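Long-range contacts in flavohemoprotein (Vibrio cholerae O1 biovar El Tor, PDB 4EH1), which probably detoxifies nitric oxide with oxygen and NAD(P)H, giving nitrate, and is represented here by its FAD- and NAD(P)H-binding reductase part: residues Tyr34-Gln38 against Asp107-Val111; Tyr110-Arg115 against Leu136-Lys141. All coordinates share one frame; numbering follows the deposited sequence.

Contact 1 (Tyr34-Gln38 against Asp107-Val111); sequences YQPGQ and DFFYV
One backbone hydrogen bond joins Pro-36 to Tyr-110. Tyr-110 N donates to Pro-36 O at 3.0 Å, nearly in line with the carbonyl. A water makes a second polar link. It donates to Gln-35 OE1 and to Tyr-110 O.

The acceptor Pro-36 O sits in a type II beta turn, Gln-35 to Gln-38, closed by Gln-38 N to Gln-35 O at 2.9 Å. Gln-38 OE1 also accepts from Gln-35 N, so side chain and backbone both fix the turn. Gln-38 NE2 reaches Gly-106 O. Gly-37 takes the third turn position with positive phi (123°), and its CA lies 4.1 Å from Phe-109 CA. The turn leads into strand 39-44 of the FAD-binding barrel. Residues 107-111 start the linker from the barrel to the NAD-binding domain.

The other contacts are van der Waals packing, mostly apolar. Gln-35 CG lies over one face of the Phe-109 ring, a CH-pi contact 4.2 Å from the centroid. The chi1 of Phe-109 (52°) sets CG between its backbone N and carbonyl carbon, which turns the ring to Gln-35. Pro-36 CG meets Tyr-110 CB at 4.0 Å. Gly-37 O lies at the Phe-108 ring edge, 3.7 Å from CD2.

Contact 2 (Tyr110-Arg115 against Leu136-Lys141); sequences YVERER and LAKQNK
Lys-141 and Glu-112 reach each other from opposite directions, and both chains leave with CG opposite the backbone N. Each then bends at chi2 (78° in Lys-141, 49° in Glu-112), and the charged ends meet. Lys-141 NZ donates to Glu-112 OE1 at 2.9 Å on the syn lone pair, forming a salt bridge. The same ammonium donates to Arg-115 O at 2.8 Å, from above the carbonyl plane. Glu-112 OE1 also accepts from Glu-114 N, on its anti side. Glu-112 OE2 takes the Tyr-110 hydroxyl at 2.5 Å, from above the carboxylate plane. The carboxylate is thus held through both oxygens, and this should favour its charged form.

Lys-141 is the last residue of the Schellman motif that ends helix 126-138. Asn-140 is the C-prime residue, with positive phi. Lys-141 N bonds Leu-136 O, and Asn-140 N bonds Ala-137 O. Through Leu-136 and Lys-141 this helix end packs on the linker that leads into strand 117-122 of the NAD-binding domain.

Leu-136 supplies the apolar part. Its CD2 lies over one face of the Tyr-110 ring, 3.8 Å from the centroid, a CH-pi contact. Lys-141 CE adds a touch on Tyr-110 OH at 3.5 Å. A water connects Glu-112 OE2 with Gln-139 OE1.

How the contacts relate
The chain first runs through strands 4-13 and 18-25 and reaches residues 34-38. It then passes through strands 39-44, 53-58 and 68-73, helix 84-92 and strand 98-105. Contact 1 closes this long loop within the FAD-binding domain. Contact 2 begins where contact 1 ends, since both include Tyr-110 and Val-111. It closes a much shorter loop through strand 117-122 and helix 126-138, the first beta-alpha unit of the NAD-binding domain. The two loops follow one another and neither contains the other. The linker after strand 98-105 is common to both. It is tied to the barrel side by contact 1 and to the helix end by contact 2.

Contact 1 (Tyr34-Gln38 against Asp107-Val111)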
loop_
_atom_site.group_PDB
_atom_site.type_symbol
_atom_site.label_atom_id
_atom_site.label_comp_id
_atom_site.label_asym_id
_atom_site.label_seq_id
_atom_site.Cartn_x
_atom_site.Cartn_y
_atom_site.Cartn_z
ATOM N N TYR A 34 1.375 -17.799 -17.344
ATOM C CA TYR A 34 0.485 -17.027 -18.190
ATOM C C TYR A 34 1.294 -16.182 -19.157
ATOM O O TYR A 34 2.513 -16.048 -19.007
ATOM C CB TYR A 34 -0.416 -16.108 -17.337
ATOM C CG TYR A 34 0.343 -15.114 -16.491
ATOM C CD1 TYR A 34 0.626 -13.830 -16.966
ATOM C CD2 TYR A 34 0.792 -15.464 -15.217
ATOM C CE1 TYR A 34 1.322 -12.918 -16.182
ATOM C CE2 TYR A 34 1.468 -14.576 -14.435
ATOM C CZ TYR A 34 1.729 -13.297 -14.915
ATOM O OH TYR A 34 2.447 -12.422 -14.146
ATOM N N GLN A 35 0.599 -15.594 -20.126
ATOM C CA GLN A 35 1.186 -14.626 -21.040
ATOM C C GLN A 35 0.917 -13.176 -20.544
ATOM O O GLN A 35 -0.195 -12.869 -20.087
ATOM C CB GLN A 35 0.629 -14.856 -22.452
ATOM C CG GLN A 35 0.917 -16.271 -23.036
ATOM C CD GLN A 35 2.383 -16.626 -22.987
ATOM O OE1 GLN A 35 3.201 -16.006 -23.663
ATOM N NE2 GLN A 35 2.733 -17.613 -22.161
ATOM N N PRO A 36 1.939 -12.294 -20.611
ATOM C CA PRO A 36 1.788 -10.923 -20.089
ATOM C C PRO A 36 0.706 -10.222 -20.899
ATOM O O PRO A 36 0.779 -10.194 -22.142
ATOM C CB PRO A 36 3.159 -10.287 -20.349
ATOM C CG PRO A 36 3.733 -11.058 -21.491
ATOM C CD PRO A 36 3.218 -12.476 -21.325
ATOM N N GLY A 37 -0.317 -9.729 -20.205
ATOM C CA GLY A 37 -1.503 -9.202 -20.852
ATOM C C GLY A 37 -2.747 -9.916 -20.369
ATOM O O GLY A 37 -3.843 -9.355 -20.394
ATOM N N GLN A 38 -2.591 -11.159 -19.905
ATOM C CA GLN A 38 -3.749 -11.944 -19.448
ATOM C C GLN A 38 -4.206 -11.526 -18.059
ATOM O O GLN A 38 -3.502 -10.771 -17.364
ATOM C CB GLN A 38 -3.490 -13.441 -19.506
ATOM C CG GLN A 38 -3.261 -13.933 -20.905
ATOM C CD GLN A 38 -3.181 -15.428 -20.967
ATOM O OE1 GLN A 38 -2.334 -16.048 -20.317
ATOM N NE2 GLN A 38 -4.063 -16.025 -21.745
ATOM N N ASP A 107 -7.354 -13.250 -24.359
ATOM C CA ASP A 107 -6.804 -13.353 -25.697
ATOM C C ASP A 107 -5.882 -12.204 -25.995
ATOM O O ASP A 107 -5.320 -12.124 -27.072
ATOM C CB ASP A 107 -7.938 -13.355 -26.711
ATOM C CG ASP A 107 -8.779 -14.607 -26.622
ATOM O OD1 ASP A 107 -8.181 -15.707 -26.475
ATOM O OD2 ASP A 107 -10.029 -14.487 -26.680
ATOM N N PHE A 108 -5.745 -11.289 -25.043
ATOM C CA PHE A 108 -4.848 -10.172 -25.242
ATOM C C PHE A 108 -3.537 -10.433 -24.501
ATOM O O PHE A 108 -3.516 -10.551 -23.276
ATOM C CB PHE A 108 -5.518 -8.861 -24.810
ATOM C CG PHE A 108 -4.567 -7.709 -24.710
ATOM C CD1 PHE A 108 -4.270 -6.941 -25.829
ATOM C CD2 PHE A 108 -3.943 -7.415 -23.505
ATOM C CE1 PHE A 108 -3.400 -5.875 -25.733
ATOM C CE2 PHE A 108 -3.067 -6.370 -23.397
ATOM C CZ PHE A 108 -2.800 -5.584 -24.514
ATOM N N PHE A 109 -2.448 -10.548 -25.251
ATOM C CA PHE A 109 -1.127 -10.732 -24.644
ATOM C C PHE A 109 -0.006 -10.504 -25.625
ATOM O O PHE A 109 -0.179 -10.611 -26.826
ATOM C CB PHE A 109 -0.963 -12.113 -23.997
ATOM C CG PHE A 109 -1.321 -13.268 -24.909
ATOM C CD1 PHE A 109 -0.369 -13.853 -25.730
ATOM C CD2 PHE A 109 -2.608 -13.782 -24.919
ATOM C CE1 PHE A 109 -0.703 -14.920 -26.555
ATOM C CE2 PHE A 109 -2.946 -14.833 -25.742
ATOM C CZ PHE A 109 -2.000 -15.402 -26.564
ATOM N N TYR A 110 1.157 -10.180 -25.088
ATOM C CA TYR A 110 2.283 -9.885 -25.929
ATOM C C TYR A 110 2.773 -11.161 -26.634
ATOM O O TYR A 110 2.926 -12.218 -26.017
ATOM C CB TYR A 110 3.408 -9.278 -25.101
ATOM C CG TYR A 110 4.636 -9.071 -25.924
ATOM C CD1 TYR A 110 4.738 -7.972 -26.751
ATOM C CD2 TYR A 110 5.671 -9.988 -25.909
ATOM C CE1 TYR A 110 5.813 -7.769 -27.524
ATOM C CE2 TYR A 110 6.791 -9.789 -26.693
ATOM C CZ TYR A 110 6.848 -8.664 -27.505
ATOM O OH TYR A 110 7.937 -8.393 -28.310
ATOM N N VAL A 111 3.040 -11.054 -27.927
ATOM C CA VAL A 111 3.659 -12.172 -28.648
ATOM C C VAL A 111 4.930 -11.655 -29.317
ATOM O O VAL A 111 4.900 -10.626 -30.008
ATOM C CB VAL A 111 2.714 -12.765 -29.676
ATOM C CG1 VAL A 111 3.458 -13.767 -30.579
ATOM C CG2 VAL A 111 1.529 -13.417 -28.974
HETATM O O HOH W 1 3.298 -14.804 -26.094
#

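Contact 2 (Tyr110-Arg115 against Leu136-Lys141)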
loop_
_atom_site.group_PDB
_atom_site.type_symbol
_atom_site.label_atom_id
_atom_site.label_comp_id
_atom_site.label_asym_id
_atom_site.label_seq_id
_atom_site.Cartn_x
_atom_site.Cartn_y
_atom_site.Cartn_z
ATOM N N TYR A 110 1.157 -10.180 -25.088
ATOM C CA TYR A 110 2.283 -9.885 -25.929
ATOM C C TYR A 110 2.773 -11.161 -26.634
ATOM O O TYR A 110 2.926 -12.218 -26.017
ATOM C CB TYR A 110 3.408 -9.278 -25.101
ATOM C CG TYR A 110 4.636 -9.071 -25.924
ATOM C CD1 TYR A 110 4.738 -7.972 -26.751
ATOM C CD2 TYR A 110 5.671 -9.988 -25.909
ATOM C CE1 TYR A 110 5.813 -7.769 -27.524
ATOM C CE2 TYR A 110 6.791 -9.789 -26.693
ATOM C CZ TYR A 110 6.848 -8.664 -27.505
ATOM O OH TYR A 110 7.937 -8.393 -28.310
ATOM N N VAL A 111 3.040 -11.054 -27.927
ATOM C CA VAL A 111 3.659 -12.172 -28.648
ATOM C C VAL A 111 4.930 -11.655 -29.317
ATOM O O VAL A 111 4.900 -10.626 -30.008
ATOM C CB VAL A 111 2.714 -12.765 -29.676
ATOM C CG1 VAL A 111 3.458 -13.767 -30.579
ATOM C CG2 VAL A 111 1.529 -13.417 -28.974
ATOM N N GLU A 112 6.049 -12.329 -29.064
ATOM C CA GLU A 112 7.337 -11.907 -29.623
ATOM C C GLU A 112 7.345 -12.086 -31.138
ATOM O O GLU A 112 7.199 -13.198 -31.664
ATOM C CB GLU A 112 8.513 -12.670 -28.988
ATOM C CG GLU A 112 9.894 -12.118 -29.425
ATOM C CD GLU A 112 9.986 -10.578 -29.278
ATOM O OE1 GLU A 112 10.244 -9.858 -30.279
ATOM O OE2 GLU A 112 9.785 -10.081 -28.150
ATOM N N ARG A 113 7.519 -10.980 -31.844
ATOM C CA ARG A 113 7.562 -11.052 -33.299
ATOM C C ARG A 113 8.774 -10.321 -33.868
ATOM O O ARG A 113 8.853 -10.087 -35.086
ATOM C CB ARG A 113 6.266 -10.481 -33.894
ATOM C CG ARG A 113 5.012 -11.287 -33.555
ATOM C CD ARG A 113 3.829 -10.856 -34.416
ATOM N NE ARG A 113 2.563 -11.441 -33.964
ATOM C CZ ARG A 113 1.875 -10.993 -32.912
ATOM N NH1 ARG A 113 2.335 -9.963 -32.202
ATOM N NH2 ARG A 113 0.733 -11.571 -32.565
ATOM N N GLU A 114 9.710 -9.960 -32.988
ATOM C CA GLU A 114 10.934 -9.272 -33.395
ATOM C C GLU A 114 10.622 -7.980 -34.111
ATOM O O GLU A 114 11.297 -7.615 -35.060
ATOM C CB GLU A 114 11.822 -10.190 -34.264
ATOM C CG GLU A 114 12.518 -11.257 -33.424
ATOM C CD GLU A 114 13.486 -12.149 -34.193
ATOM O OE1 GLU A 114 14.005 -11.699 -35.242
ATOM O OE2 GLU A 114 13.737 -13.302 -33.727
ATOM N N ARG A 115 9.569 -7.310 -33.668
ATOM C CA ARG A 115 9.242 -5.984 -34.174
ATOM C C ARG A 115 9.477 -4.994 -33.054
ATOM O O ARG A 115 9.477 -5.368 -31.893
ATOM C CB ARG A 115 7.765 -5.909 -34.572
ATOM C CG ARG A 115 7.354 -6.818 -35.730
ATOM C CD ARG A 115 5.832 -6.903 -35.765
ATOM N NE ARG A 115 5.355 -7.705 -36.868
ATOM C CZ ARG A 115 4.123 -8.202 -36.976
ATOM N NH1 ARG A 115 3.218 -7.967 -36.036
ATOM N NH2 ARG A 115 3.797 -8.941 -38.036
ATOM N N LEU A 136 9.405 -8.011 -20.977
ATOM C CA LEU A 136 10.351 -7.565 -21.994
ATOM C C LEU A 136 11.680 -7.194 -21.355
ATOM O O LEU A 136 12.707 -7.326 -21.987
ATOM C CB LEU A 136 9.779 -6.380 -22.784
ATOM C CG LEU A 136 8.501 -6.707 -23.577
ATOM C CD1 LEU A 136 8.007 -5.470 -24.365
ATOM C CD2 LEU A 136 8.678 -7.862 -24.538
ATOM N N ALA A 137 11.652 -6.727 -20.102
ATOM C CA ALA A 137 12.890 -6.388 -19.394
ATOM C C ALA A 137 13.705 -7.661 -19.160
ATOM O O ALA A 137 14.900 -7.730 -19.468
ATOM C CB ALA A 137 12.588 -5.727 -18.070
ATOM N N LYS A 138 13.022 -8.659 -18.621
ATOM C CA LYS A 138 13.567 -9.982 -18.393
ATOM C C LYS A 138 14.205 -10.562 -19.667
ATOM O O LYS A 138 15.264 -11.180 -19.610
ATOM C CB LYS A 138 12.445 -10.883 -17.863
ATOM C CG LYS A 138 12.835 -12.321 -17.620
ATOM C CD LYS A 138 11.678 -13.112 -17.010
ATOM C CE LYS A 138 11.172 -12.496 -15.698
ATOM N NZ LYS A 138 10.233 -13.426 -14.965
ATOM N N GLN A 139 13.564 -10.334 -20.810
ATOM C CA GLN A 139 14.012 -10.863 -22.096
ATOM C C GLN A 139 14.978 -9.955 -22.833
ATOM O O GLN A 139 15.351 -10.234 -23.975
ATOM C CB GLN A 139 12.800 -11.208 -22.978
ATOM C CG GLN A 139 12.033 -12.378 -22.397
ATOM C CD GLN A 139 10.673 -12.589 -23.024
ATOM O OE1 GLN A 139 10.281 -11.883 -23.954
ATOM N NE2 GLN A 139 9.942 -13.567 -22.512
ATOM N N ASN A 140 15.385 -8.876 -22.182
ATOM C CA ASN A 140 16.289 -7.907 -22.802
ATOM C C ASN A 140 15.859 -7.385 -24.154
ATOM O O ASN A 140 16.680 -7.194 -25.043
ATOM C CB ASN A 140 17.675 -8.534 -22.921
ATOM C CG ASN A 140 18.277 -8.786 -21.584
ATOM O OD1 ASN A 140 18.299 -7.887 -20.742
ATOM N ND2 ASN A 140 18.751 -10.017 -21.355
ATOM N N LYS A 141 14.562 -7.149 -24.304
ATOM C CA LYS A 141 14.022 -6.699 -25.563
ATOM C C LYS A 141 14.475 -5.271 -25.796
ATOM O O LYS A 141 14.451 -4.455 -24.888
ATOM C CB LYS A 141 12.495 -6.755 -25.490
ATOM C CG LYS A 141 11.759 -6.096 -26.634
ATOM C CD LYS A 141 11.758 -6.973 -27.868
ATOM C CE LYS A 141 10.782 -6.419 -28.900
ATOM N NZ LYS A 141 10.987 -7.075 -30.231
HETATM O O HOH W 2 11.164 -10.724 -26.023
#